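Local structure of computational Design of Enzyme (Synthetic construct, 3TP4) at residues A[6-11]-A[19-24]; A[15-20]-A[212-217]; A[108-113]-A[166-171]. The protein is a computationally designed enzyme on a glycosyl hydrolase family 26 TIM-barrel scaffold, probably intended to carry an activated serine-containing catalytic triad for hydrolase-type chemistry. All coordinates share one frame; numbering follows the deposited sequence.

Contact 1 (A[6-11]-A[19-24])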
loop_
_atom_site.group_PDB
_atom_site.type_symbol
_atom_site.label_atom_id
_atom_site.label_comp_id
_atom_site.label_asym_id
_atom_site.label_seq_id
_atom_site.Cartn_x
_atom_site.Cartn_y
_atom_site.Cartn_z
ATOM N N ILE A 6 3.682 -3.348 19.762
ATOM C CA ILE A 6 3.468 -2.356 18.712
ATOM C C ILE A 6 2.050 -2.319 18.162
ATOM O O ILE A 6 1.334 -3.321 18.167
ATOM C CB ILE A 6 4.443 -2.537 17.531
ATOM C CG1 ILE A 6 4.287 -3.929 16.924
ATOM C CG2 ILE A 6 5.878 -2.300 17.982
ATOM C CD1 ILE A 6 5.064 -4.105 15.639
ATOM N N ALA A 7 1.666 -1.147 17.675
ATOM C CA ALA A 7 0.401 -0.979 16.985
ATOM C C ALA A 7 0.557 -1.569 15.601
ATOM O O ALA A 7 1.408 -1.133 14.824
ATOM C CB ALA A 7 0.042 0.492 16.891
ATOM N N ILE A 8 -0.247 -2.583 15.307
ATOM C CA ILE A 8 -0.210 -3.230 14.005
ATOM C C ILE A 8 -1.641 -3.459 13.554
ATOM O O ILE A 8 -2.494 -3.834 14.353
ATOM C CB ILE A 8 0.561 -4.564 14.054
ATOM C CG1 ILE A 8 0.442 -5.308 12.725
ATOM C CG2 ILE A 8 0.058 -5.435 15.193
ATOM C CD1 ILE A 8 1.427 -6.509 12.579
ATOM N N VAL A 9 -1.903 -3.217 12.275
ATOM C CA VAL A 9 -3.266 -3.292 11.748
ATOM C C VAL A 9 -3.920 -4.643 12.018
ATOM O O VAL A 9 -5.082 -4.716 12.427
ATOM C CB VAL A 9 -3.282 -2.936 10.249
ATOM C CG1 VAL A 9 -4.591 -3.357 9.602
ATOM C CG2 VAL A 9 -3.064 -1.417 10.088
ATOM N N ASP A 10 -3.168 -5.712 11.788
ATOM C CA ASP A 10 -3.661 -7.050 12.064
ATOM C C ASP A 10 -3.117 -7.542 13.404
ATOM O O ASP A 10 -1.978 -8.023 13.487
ATOM C CB ASP A 10 -3.276 -8.000 10.930
ATOM C CG ASP A 10 -3.576 -9.450 11.255
ATOM O OD1 ASP A 10 -4.406 -9.712 12.156
ATOM O OD2 ASP A 10 -2.973 -10.330 10.611
ATOM N N ALA A 11 -3.935 -7.413 14.451
ATOM C CA ALA A 11 -3.507 -7.790 15.801
ATOM C C ALA A 11 -3.209 -9.283 15.913
ATOM O O ALA A 11 -2.570 -9.717 16.874
ATOM C CB ALA A 11 -4.545 -7.373 16.846
ATOM N N SER A 19 7.347 -9.000 13.749
ATOM C CA SER A 19 8.783 -8.734 13.760
ATOM C C SER A 19 9.169 -7.748 12.653
ATOM O O SER A 19 9.909 -6.782 12.883
ATOM C CB SER A 19 9.566 -10.042 13.573
ATOM O OG SER A 19 10.956 -9.791 13.526
ATOM N N LEU A 20 8.674 -8.000 11.447
ATOM C CA LEU A 20 9.026 -7.153 10.307
ATOM C C LEU A 20 8.624 -5.708 10.562
ATOM O O LEU A 20 9.393 -4.788 10.292
ATOM C CB LEU A 20 8.366 -7.659 9.018
ATOM C CG LEU A 20 8.615 -6.792 7.774
ATOM C CD1 LEU A 20 10.115 -6.591 7.504
ATOM C CD2 LEU A 20 7.930 -7.378 6.539
ATOM N N LEU A 21 7.415 -5.497 11.079
ATOM C CA LEU A 21 6.966 -4.124 11.330
ATOM C C LEU A 21 7.870 -3.431 12.351
ATOM O O LEU A 21 8.192 -2.252 12.211
ATOM C CB LEU A 21 5.509 -4.095 11.779
ATOM C CG LEU A 21 4.865 -2.711 11.829
ATOM C CD1 LEU A 21 4.954 -2.022 10.482
ATOM C CD2 LEU A 21 3.394 -2.809 12.304
ATOM N N SER A 22 8.293 -4.175 13.371
ATOM C CA SER A 22 9.245 -3.661 14.353
ATOM C C SER A 22 10.589 -3.325 13.714
ATOM O O SER A 22 11.191 -2.301 14.019
ATOM C CB SER A 22 9.464 -4.679 15.476
ATOM O OG SER A 22 10.508 -4.253 16.345
ATOM N N TYR A 23 11.065 -4.208 12.849
ATOM C CA TYR A 23 12.342 -4.000 12.183
ATOM C C TYR A 23 12.307 -2.741 11.315
ATOM O O TYR A 23 13.221 -1.915 11.371
ATOM C CB TYR A 23 12.723 -5.235 11.352
ATOM C CG TYR A 23 13.846 -4.988 10.377
ATOM C CD1 TYR A 23 15.178 -5.120 10.764
ATOM C CD2 TYR A 23 13.575 -4.620 9.068
ATOM C CE1 TYR A 23 16.200 -4.895 9.869
ATOM C CE2 TYR A 23 14.582 -4.399 8.169
ATOM C CZ TYR A 23 15.894 -4.539 8.569
ATOM O OH TYR A 23 16.893 -4.306 7.657
ATOM N N LEU A 24 11.251 -2.591 10.520
ATOM C CA LEU A 24 11.136 -1.431 9.638
ATOM C C LEU A 24 11.112 -0.120 10.437
ATOM O O LEU A 24 11.683 0.876 10.007
ATOM C CB LEU A 24 9.905 -1.560 8.734
ATOM C CG LEU A 24 9.994 -2.704 7.708
ATOM C CD1 LEU A 24 8.632 -2.952 7.010
ATOM C CD2 LEU A 24 11.111 -2.416 6.695
#

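Contact 2 (A[15-20]-A[212-217])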
loop_
_atom_site.group_PDB
_atom_site.type_symbol
_atom_site.label_atom_id
_atom_site.label_comp_id
_atom_site.label_asym_id
_atom_site.label_seq_id
_atom_site.Cartn_x
_atom_site.Cartn_y
_atom_site.Cartn_z
ATOM N N ALA A 15 4.146 -14.012 14.022
ATOM C CA ALA A 15 5.303 -13.538 14.755
ATOM C C ALA A 15 6.271 -12.825 13.810
ATOM O O ALA A 15 6.780 -11.748 14.116
ATOM C CB ALA A 15 6.008 -14.728 15.437
ATOM N N GLU A 16 6.526 -13.445 12.663
ATOM C CA GLU A 16 7.490 -12.903 11.706
ATOM C C GLU A 16 7.003 -11.571 11.137
ATOM O O GLU A 16 7.794 -10.658 10.885
ATOM C CB GLU A 16 7.755 -13.903 10.582
ATOM C CG GLU A 16 8.582 -15.134 11.019
ATOM C CD GLU A 16 7.763 -16.157 11.806
ATOM O OE1 GLU A 16 6.510 -16.080 11.802
ATOM O OE2 GLU A 16 8.374 -17.047 12.434
ATOM N N THR A 17 5.693 -11.474 10.959
ATOM C CA THR A 17 5.061 -10.268 10.426
ATOM C C THR A 17 5.141 -9.111 11.415
ATOM O O THR A 17 5.500 -7.992 11.039
ATOM C CB THR A 17 3.596 -10.548 10.058
ATOM O OG1 THR A 17 3.562 -11.599 9.089
ATOM C CG2 THR A 17 2.932 -9.295 9.472
ATOM N N ARG A 18 4.805 -9.381 12.677
ATOM C CA ARG A 18 4.995 -8.394 13.734
ATOM C C ARG A 18 6.462 -8.008 13.846
ATOM O O ARG A 18 6.786 -6.839 14.038
ATOM C CB ARG A 18 4.464 -8.895 15.089
ATOM C CG ARG A 18 3.020 -9.446 15.025
ATOM C CD ARG A 18 2.398 -9.690 16.403
ATOM N NE ARG A 18 3.229 -10.509 17.282
ATOM C CZ ARG A 18 3.206 -11.838 17.330
ATOM N NH1 ARG A 18 2.394 -12.528 16.543
ATOM N NH2 ARG A 18 4.003 -12.479 18.170
ATOM N N SER A 19 7.347 -9.000 13.749
ATOM C CA SER A 19 8.783 -8.734 13.760
ATOM C C SER A 19 9.169 -7.748 12.653
ATOM O O SER A 19 9.909 -6.782 12.883
ATOM C CB SER A 19 9.566 -10.042 13.573
ATOM O OG SER A 19 10.956 -9.791 13.526
ATOM N N LEU A 20 8.674 -8.000 11.447
ATOM C CA LEU A 20 9.026 -7.153 10.307
ATOM C C LEU A 20 8.624 -5.708 10.562
ATOM O O LEU A 20 9.393 -4.788 10.292
ATOM C CB LEU A 20 8.366 -7.659 9.018
ATOM C CG LEU A 20 8.615 -6.792 7.774
ATOM C CD1 LEU A 20 10.115 -6.591 7.504
ATOM C CD2 LEU A 20 7.930 -7.378 6.539
ATOM N N ASN A 212 -0.283 -12.558 7.261
ATOM C CA ASN A 212 1.106 -12.204 6.940
ATOM C C ASN A 212 1.234 -10.915 6.119
ATOM O O ASN A 212 2.207 -10.736 5.386
ATOM C CB ASN A 212 1.855 -13.379 6.263
ATOM C CG ASN A 212 1.185 -13.840 4.974
ATOM O OD1 ASN A 212 -0.039 -13.904 4.891
ATOM N ND2 ASN A 212 1.988 -14.156 3.959
ATOM N N PHE A 213 0.251 -10.023 6.258
ATOM C CA PHE A 213 0.302 -8.709 5.621
ATOM C C PHE A 213 0.575 -7.561 6.608
ATOM O O PHE A 213 0.027 -7.513 7.724
ATOM C CB PHE A 213 -1.005 -8.383 4.888
ATOM C CG PHE A 213 -1.124 -8.985 3.515
ATOM C CD1 PHE A 213 -0.147 -9.815 3.015
ATOM C CD2 PHE A 213 -2.226 -8.701 2.723
ATOM C CE1 PHE A 213 -0.266 -10.359 1.753
ATOM C CE2 PHE A 213 -2.353 -9.243 1.466
ATOM C CZ PHE A 213 -1.368 -10.076 0.977
ATOM N N LEU A 214 1.421 -6.638 6.165
ATOM C CA LEU A 214 1.487 -5.290 6.710
ATOM C C LEU A 214 0.858 -4.408 5.633
ATOM O O LEU A 214 1.002 -4.685 4.446
ATOM C CB LEU A 214 2.937 -4.872 6.963
ATOM C CG LEU A 214 3.682 -5.712 8.004
ATOM C CD1 LEU A 214 5.139 -5.256 8.176
ATOM C CD2 LEU A 214 2.938 -5.685 9.360
ATOM N N TYR A 215 0.143 -3.367 6.038
ATOM C CA TYR A 215 -0.651 -2.595 5.090
ATOM C C TYR A 215 -0.040 -1.236 4.808
ATOM O O TYR A 215 0.147 -0.433 5.711
ATOM C CB TYR A 215 -2.102 -2.475 5.576
ATOM C CG TYR A 215 -2.823 -3.801 5.505
ATOM C CD1 TYR A 215 -2.844 -4.666 6.601
ATOM C CD2 TYR A 215 -3.443 -4.206 4.335
ATOM C CE1 TYR A 215 -3.487 -5.886 6.538
ATOM C CE2 TYR A 215 -4.086 -5.429 4.256
ATOM C CZ TYR A 215 -4.107 -6.259 5.360
ATOM O OH TYR A 215 -4.745 -7.469 5.271
ATOM N N ALA A 216 0.283 -0.995 3.542
ATOM C CA ALA A 216 0.903 0.262 3.145
ATOM C C ALA A 216 -0.083 1.150 2.392
ATOM O O ALA A 216 -0.961 0.665 1.677
ATOM C CB ALA A 216 2.156 0.001 2.293
ATOM N N TRP A 217 0.075 2.456 2.577
ATOM C CA TRP A 217 -0.706 3.469 1.881
ATOM C C TRP A 217 0.205 4.654 1.605
ATOM O O TRP A 217 0.852 5.165 2.513
ATOM C CB TRP A 217 -1.872 3.935 2.754
ATOM C CG TRP A 217 -2.494 5.259 2.338
ATOM C CD1 TRP A 217 -3.478 5.452 1.392
ATOM C CD2 TRP A 217 -2.189 6.559 2.872
ATOM N NE1 TRP A 217 -3.806 6.804 1.322
ATOM C CE2 TRP A 217 -3.021 7.495 2.212
ATOM C CE3 TRP A 217 -1.288 7.024 3.842
ATOM C CZ2 TRP A 217 -2.978 8.861 2.499
ATOM C CZ3 TRP A 217 -1.244 8.372 4.118
ATOM C CH2 TRP A 217 -2.087 9.280 3.451
#

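Contact 3 (A[108-113]-A[166-171])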
loop_
_atom_site.group_PDB
_atom_site.type_symbol
_atom_site.label_atom_id
_atom_site.label_comp_id
_atom_site.label_asym_id
_atom_site.label_seq_id
_atom_site.Cartn_x
_atom_site.Cartn_y
_atom_site.Cartn_z
ATOM N N ASN A 108 9.719 -8.392 1.003
ATOM C CA ASN A 108 8.802 -8.345 -0.126
ATOM C C ASN A 108 7.710 -7.294 0.030
ATOM O O ASN A 108 7.075 -7.192 1.084
ATOM C CB ASN A 108 8.149 -9.720 -0.348
ATOM C CG ASN A 108 9.105 -10.732 -0.968
ATOM O OD1 ASN A 108 9.306 -10.745 -2.185
ATOM N ND2 ASN A 108 9.686 -11.591 -0.137
ATOM N N THR A 109 7.487 -6.524 -1.027
ATOM C CA THR A 109 6.322 -5.652 -1.083
ATOM C C THR A 109 5.508 -5.942 -2.342
ATOM O O THR A 109 6.068 -6.164 -3.421
ATOM C CB THR A 109 6.708 -4.170 -1.038
ATOM O OG1 THR A 109 5.513 -3.376 -1.014
ATOM C CG2 THR A 109 7.529 -3.797 -2.262
ATOM N N VAL A 110 4.186 -5.957 -2.184
ATOM C CA VAL A 110 3.256 -6.261 -3.265
ATOM C C VAL A 110 2.217 -5.154 -3.331
ATOM O O VAL A 110 1.553 -4.847 -2.333
ATOM C CB VAL A 110 2.533 -7.602 -3.028
ATOM C CG1 VAL A 110 1.352 -7.742 -3.988
ATOM C CG2 VAL A 110 3.514 -8.796 -3.144
ATOM N N GLY A 111 2.082 -4.544 -4.503
ATOM C CA GLY A 111 1.183 -3.411 -4.670
ATOM C C GLY A 111 0.092 -3.736 -5.674
ATOM O O GLY A 111 0.329 -4.462 -6.633
ATOM N N ALA A 112 -1.110 -3.223 -5.444
ATOM C CA ALA A 112 -2.202 -3.371 -6.400
ATOM C C ALA A 112 -2.496 -2.007 -7.003
ATOM O O ALA A 112 -3.000 -1.114 -6.315
ATOM C CB ALA A 112 -3.449 -3.931 -5.709
ATOM N N GLY A 113 -2.161 -1.839 -8.280
ATOM C CA GLY A 113 -2.356 -0.570 -8.953
ATOM C C GLY A 113 -3.812 -0.386 -9.318
ATOM O O GLY A 113 -4.644 -1.250 -9.030
ATOM N N ILE A 166 5.669 -15.990 4.869
ATOM C CA ILE A 166 6.582 -14.875 4.641
ATOM C C ILE A 166 5.812 -13.552 4.729
ATOM O O ILE A 166 4.820 -13.363 4.026
ATOM C CB ILE A 166 7.200 -14.993 3.244
ATOM C CG1 ILE A 166 7.927 -16.336 3.095
ATOM C CG2 ILE A 166 8.140 -13.827 2.960
ATOM C CD1 ILE A 166 8.359 -16.614 1.683
ATOM N N PRO A 167 6.252 -12.637 5.603
ATOM C CA PRO A 167 5.534 -11.359 5.697
ATOM C C PRO A 167 5.619 -10.569 4.397
ATOM O O PRO A 167 6.626 -10.632 3.689
ATOM C CB PRO A 167 6.256 -10.628 6.838
ATOM C CG PRO A 167 6.886 -11.740 7.648
ATOM C CD PRO A 167 7.303 -12.762 6.629
ATOM N N ILE A 168 4.548 -9.850 4.082
ATOM C CA ILE A 168 4.449 -9.082 2.852
ATOM C C ILE A 168 3.896 -7.694 3.168
ATOM O O ILE A 168 2.900 -7.562 3.884
ATOM C CB ILE A 168 3.511 -9.779 1.834
ATOM C CG1 ILE A 168 4.159 -11.056 1.296
ATOM C CG2 ILE A 168 3.195 -8.859 0.662
ATOM C CD1 ILE A 168 3.210 -11.900 0.473
ATOM N N VAL A 169 4.559 -6.662 2.667
ATOM C CA VAL A 169 4.034 -5.309 2.786
ATOM C C VAL A 169 3.099 -5.098 1.610
ATOM O O VAL A 169 3.546 -4.958 0.462
ATOM C CB VAL A 169 5.166 -4.268 2.756
ATOM C CG1 VAL A 169 4.597 -2.860 2.907
ATOM C CG2 VAL A 169 6.176 -4.571 3.853
ATOM N N PHE A 170 1.802 -5.142 1.889
ATOM C CA PHE A 170 0.780 -5.093 0.849
ATOM C C PHE A 170 0.242 -3.682 0.724
ATOM O O PHE A 170 -0.193 -3.101 1.713
ATOM C CB PHE A 170 -0.380 -6.040 1.195
ATOM C CG PHE A 170 -1.503 -5.988 0.215
ATOM C CD1 PHE A 170 -1.278 -6.260 -1.130
ATOM C CD2 PHE A 170 -2.790 -5.673 0.631
ATOM C CE1 PHE A 170 -2.314 -6.219 -2.041
ATOM C CE2 PHE A 170 -3.832 -5.632 -0.277
ATOM C CZ PHE A 170 -3.597 -5.903 -1.611
ATOM N N ARG A 171 0.279 -3.139 -0.488
ATOM C CA ARG A 171 -0.145 -1.772 -0.742
ATOM C C ARG A 171 -1.343 -1.761 -1.679
ATOM O O ARG A 171 -1.183 -1.763 -2.905
ATOM C CB ARG A 171 0.989 -0.965 -1.371
ATOM C CG ARG A 171 0.600 0.473 -1.661
ATOM C CD ARG A 171 1.742 1.249 -2.305
ATOM N NE ARG A 171 1.389 2.660 -2.443
ATOM C CZ ARG A 171 2.171 3.580 -2.996
ATOM N NH1 ARG A 171 3.377 3.247 -3.463
ATOM N NH2 ARG A 171 1.741 4.831 -3.076
HETATM O O HOH W 1 9.178 -10.162 3.210
#

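Contact 1 (A[6-11]-A[19-24])
I6 and I8 pack on L21, with I6 also touching the backbone of S22, in a small, buried apolar contact between the chain's entry segment and helix 15-27, the helix that closes the N-terminal end of the TIM barrel. Segment 6-11 leaves strand 4-6 and turns back toward the start of this helix, so the two pieces are joined by a short connection. No hydrogen bond crosses between 6-11 and 19-24; aliphatic carbons do most of the work. L21 is the central side chain. A chi1 of -170° turns CG away from the backbone N and sends the side chain between the two isoleucines. I6 meets its base: CD1 lies 3.9 Å from L21 CB and also brushes the start of S22, at 3.9 Å from S22 N. That approach follows from the I6 chi1 of 59°, which tucks CG1 between N and the carbonyl carbon and carries CD1 to the helix. I8 meets the other end of the leucine, its CB standing 3.8 Å from L21 CD2 and its CG1 running beside the same methyl. The polar edge is settled elsewhere: S22 OG bonds to E4 and R364, and the I6 backbone bonds to A367 of strand 366-368 and to A369 just beyond it. L214 of strand 213-217 touches both I8 and L21, joining this patch to the barrel sheet. The L21 CD2 methyl has one polar neighbour across the contact, A7 O, at 3.6 Å.

Contact 2 (A[15-20]-A[212-217])
T17 and L20 of helix 15-27 press onto L214, and this is the tight part of the contact. T17 and L214 lie alongside one another, pointing opposite ways, T17 CG2 coming to 3.6 Å from L214 CD2, while the other branch, L214 CD1, lies 3.8 Å from L20 CG. With CD1 anti to CA (chi2 179°), that methyl is carried to L20 while CD2 is left beside T17. The axes of 15-20 and 213-217 differ in direction by 35° and approach to 8.7 Å. In the TIM barrel this helix lies over the N-terminal end of the strands, and L214 points toward it from the barrel interior. Replacing L214 with an alanine, which lacks both branches, would probably open a gap under T17 CG2 and L20 CG and leave the helix less firmly seated. At N212 a polar atom comes close to carbon without a hydrogen bond: T17 OG1 rests 3.3 Å from N212 CA, being bonded instead to T14 OG1. The amide of N212 turns away, its ND2 serving I166 O and A155 O. The loose side lies farther round the helix, where the partly exposed E16 and R18 leave strand 213-217 untouched.

Contact 3 (A[108-113]-A[166-171])
N108 to A112 and I168 to R171 are neighbouring parallel strands of the TIM-barrel wall, bound by a ladder of backbone hydrogen bonds and by side chains on both sheet faces. In the ladder, V169 N gives to N108 O, V110 N to V169 O, R171 N to V110 O, and A112 N to R171 O, the four bonds spanning 2.8 to 3.0 Å. The one from V169 N is nearly straight, with 174° at the hydrogen. A water extends the pairing past the strand start, accepting from N108 N and donating to P167 O. One side-chain hydrogen bond joins in: T109 OG1 donates to V169 O at 2.9 Å, placed there with OG1 anti to the backbone N (chi1 -177°). V169 O thus accepts twice, from T109 OG1 and V110 N, one donor tilted to each side of the carbonyl plane. Apolar contact lies on the face of V110, I168 and F170, turned to the surrounding helices: V110 CG2 meets I168 CG2 at 3.8 Å, and V110 CG1 lies more loosely, 4.2 Å from F170 CD1, whose ring stacks on F213. T109, V169 and R171 face the barrel interior, where the extended R171 forms a salt bridge with D246. T109 also touches residues of a probable Ser-His-Glu triad. Its hydroxyl proton is committed to V169 O, so the neighbouring strand's carbonyl probably holds the rotation of a side chain next to the putative triad.

Overall arrangement
The contacts run from the entry of the chain into the barrel wall. Contacts 1 and 2, with centres about 5 Å apart, share S19 and L20 and use overlapping parts of helix 15-27: one binds the helix to the entry segment, the other to strand 213-217. Contact 3 is centred about 9 Å from contact 2 and 14 Å from contact 1; it lies within the chain length spanned between the two segments of contact 2. Strands 168-174 and 213-217 are neighbours in the barrel sheet, and P167 meets the helix through E16, T17 and L20. One helix therefore covers the N-terminal end of adjacent barrel strands, joining the beginning of the chain to the barrel that probably carries the designed triad.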